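Local coordinates for aminotransferase, class V family protein (Trichomonas vaginalis, PDB 5F8V) that probably transfers an amino group between O-phosphoserine and 2-oxoglutarate in serine biosynthesis, using pyridoxal phosphate as cofactor, at residues 46-51 against 244-249. Residues are numbered along the deposited sequence; the frame is centred on the assembly and turned at random.
Sequences KHWMEE and NTPPTF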
loop_
_atom_site.group_PDB
_atom_site.type_symbol
_atom_site.label_atom_id
_atom_site.label_comp_id
_atom_site.label_asym_id
_atom_site.label_seq_id
_atom_site.Cartn_x
_atom_site.Cartn_y
_atom_site.Cartn_z
ATOM N N LYS A 46 -19.596 -9.798 -0.233
ATOM C CA LYS A 46 -19.502 -11.069 -0.961
ATOM C C LYS A 46 -18.649 -10.939 -2.225
ATOM O O LYS A 46 -17.793 -11.785 -2.495
ATOM C CB LYS A 46 -20.899 -11.594 -1.329
ATOM C CG LYS A 46 -20.930 -13.098 -1.547
ATOM C CD LYS A 46 -21.949 -13.551 -2.586
ATOM C CE LYS A 46 -21.690 -15.011 -2.950
ATOM N NZ LYS A 46 -22.674 -15.574 -3.909
ATOM N N HIS A 47 -18.878 -9.868 -2.977
ATOM C CA HIS A 47 -18.157 -9.634 -4.228
ATOM C C HIS A 47 -16.644 -9.541 -4.055
ATOM O O HIS A 47 -15.911 -10.164 -4.817
ATOM C CB HIS A 47 -18.667 -8.377 -4.928
ATOM C CG HIS A 47 -20.094 -8.475 -5.362
ATOM N ND1 HIS A 47 -21.102 -7.750 -4.765
ATOM C CD2 HIS A 47 -20.686 -9.231 -6.315
ATOM C CE1 HIS A 47 -22.254 -8.045 -5.341
ATOM N NE2 HIS A 47 -22.028 -8.941 -6.286
ATOM N N TRP A 48 -16.176 -8.776 -3.068
ATOM C CA TRP A 48 -14.728 -8.646 -2.876
ATOM C C TRP A 48 -14.075 -9.956 -2.411
ATOM O O TRP A 48 -13.040 -10.359 -2.940
ATOM C CB TRP A 48 -14.314 -7.504 -1.924
ATOM C CG TRP A 48 -12.830 -7.546 -1.836
ATOM C CD1 TRP A 48 -12.070 -7.974 -0.781
ATOM C CD2 TRP A 48 -11.931 -7.328 -2.917
ATOM N NE1 TRP A 48 -10.740 -7.974 -1.124
ATOM C CE2 TRP A 48 -10.626 -7.586 -2.434
ATOM C CE3 TRP A 48 -12.096 -6.914 -4.249
ATOM C CZ2 TRP A 48 -9.491 -7.422 -3.231
ATOM C CZ3 TRP A 48 -10.968 -6.759 -5.044
ATOM C CH2 TRP A 48 -9.682 -7.015 -4.527
ATOM N N MET A 49 -14.677 -10.610 -1.422
ATOM C CA MET A 49 -14.143 -11.878 -0.929
ATOM C C MET A 49 -13.993 -12.959 -2.009
ATOM O O MET A 49 -13.081 -13.770 -1.932
ATOM C CB MET A 49 -14.963 -12.377 0.265
ATOM C CG MET A 49 -14.677 -11.571 1.527
ATOM S SD MET A 49 -15.788 -11.953 2.891
ATOM C CE MET A 49 -15.236 -13.583 3.385
ATOM N N GLU A 50 -14.872 -12.962 -3.009
ATOM C CA GLU A 50 -14.717 -13.832 -4.184
ATOM C C GLU A 50 -13.527 -13.429 -5.063
ATOM O O GLU A 50 -12.758 -14.289 -5.495
ATOM C CB GLU A 50 -15.989 -13.828 -5.035
ATOM C CG GLU A 50 -17.147 -14.602 -4.437
ATOM C CD GLU A 50 -18.357 -14.650 -5.362
ATOM O OE1 GLU A 50 -18.789 -13.582 -5.853
ATOM O OE2 GLU A 50 -18.881 -15.760 -5.599
ATOM N N GLU A 51 -13.390 -12.128 -5.334
ATOM C CA GLU A 51 -12.299 -11.623 -6.179
ATOM C C GLU A 51 -10.933 -11.966 -5.597
ATOM O O GLU A 51 -10.046 -12.425 -6.312
ATOM C CB GLU A 51 -12.413 -10.104 -6.370
ATOM C CG GLU A 51 -11.302 -9.447 -7.201
ATOM C CD GLU A 51 -11.285 -9.851 -8.671
ATOM O OE1 GLU A 51 -12.233 -10.490 -9.163
ATOM O OE2 GLU A 51 -10.311 -9.503 -9.359
ATOM N N ASN A 244 -7.018 -6.117 8.262
ATOM C CA ASN A 244 -7.536 -4.782 7.996
ATOM C C ASN A 244 -7.871 -4.722 6.510
ATOM O O ASN A 244 -7.896 -5.761 5.846
ATOM C CB ASN A 244 -6.522 -3.715 8.443
ATOM C CG ASN A 244 -5.277 -3.666 7.566
ATOM O OD1 ASN A 244 -4.757 -4.696 7.124
ATOM N ND2 ASN A 244 -4.786 -2.457 7.318
ATOM N N THR A 245 -8.149 -3.533 5.984
ATOM C CA THR A 245 -8.547 -3.413 4.590
ATOM C C THR A 245 -7.354 -3.674 3.656
ATOM O O THR A 245 -6.344 -2.976 3.733
ATOM C CB THR A 245 -9.148 -2.030 4.287
ATOM O OG1 THR A 245 -10.026 -1.645 5.353
ATOM C CG2 THR A 245 -9.931 -2.061 2.975
ATOM N N PRO A 246 -7.472 -4.682 2.769
ATOM C CA PRO A 246 -6.403 -4.959 1.809
ATOM C C PRO A 246 -6.414 -3.938 0.667
ATOM O O PRO A 246 -7.432 -3.281 0.453
ATOM C CB PRO A 246 -6.776 -6.346 1.292
ATOM C CG PRO A 246 -8.258 -6.342 1.311
ATOM C CD PRO A 246 -8.641 -5.560 2.538
ATOM N N PRO A 247 -5.300 -3.798 -0.071
ATOM C CA PRO A 247 -5.273 -2.834 -1.180
ATOM C C PRO A 247 -6.045 -3.367 -2.383
ATOM O O PRO A 247 -5.458 -3.914 -3.312
ATOM C CB PRO A 247 -3.777 -2.680 -1.463
ATOM C CG PRO A 247 -3.190 -4.001 -1.076
ATOM C CD PRO A 247 -4.017 -4.503 0.080
ATOM N N THR A 248 -7.366 -3.198 -2.339
ATOM C CA THR A 248 -8.284 -3.942 -3.210
ATOM C C THR A 248 -8.064 -3.690 -4.703
ATOM O O THR A 248 -8.016 -4.639 -5.497
ATOM C CB THR A 248 -9.763 -3.669 -2.843
ATOM O OG1 THR A 248 -9.997 -2.265 -2.799
ATOM C CG2 THR A 248 -10.110 -4.249 -1.481
ATOM N N PHE A 249 -7.899 -2.432 -5.096
ATOM C CA PHE A 249 -7.683 -2.132 -6.514
ATOM C C PHE A 249 -6.404 -2.768 -7.049
ATOM O O PHE A 249 -6.373 -3.233 -8.190
ATOM C CB PHE A 249 -7.698 -0.624 -6.790
ATOM C CG PHE A 249 -7.804 -0.284 -8.255
ATOM C CD1 PHE A 249 -6.668 -0.007 -9.010
ATOM C CD2 PHE A 249 -9.037 -0.262 -8.888
ATOM C CE1 PHE A 249 -6.763 0.298 -10.361
ATOM C CE2 PHE A 249 -9.145 0.044 -10.242
ATOM C CZ PHE A 249 -8.007 0.320 -10.981
#
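Trp48, in the first turn of helix 46-63, faces Thr248, in the first turn of helix 248-263, with their CA atoms 8.0 Å apart and no hydrogen bond joining the two segments. The Trp48 side chain leaves its backbone toward 244-249, and with CG anti to the backbone N (chi1 179°) the indole reaches Thr248. Thr248 CG2 sits over one face, 3.8 Å from the centroid of the six-membered ring and 21° off its normal, a CH-pi contact; the ring atom nearest Thr248 CG2 is Trp48 CE2, at 3.5 Å. The backbone O of Thr248 comes within 3.1 Å of Trp48 CH2, a close carbon-oxygen approach from the same side of the ring as CG2, not a hydrogen bond. Pro246 CG approaches obliquely, 3.8 Å from Trp48 NE1, whose hydrogen-bond partner is Gln52 OE1 one turn along the same helix. Pro247 is the N-cap of helix 248-263 and centres an inverse gamma turn. Just before it, Asn244 ND2 and Thr245 OG1 hydrogen-bond the pyridoxal-phosphate-lysine side chain of the second subunit. The indole thus packs against the helix start following a cofactor-binding loop, in an active site built from both subunits, as in fold-type I pyridoxal-phosphate aminotransferases.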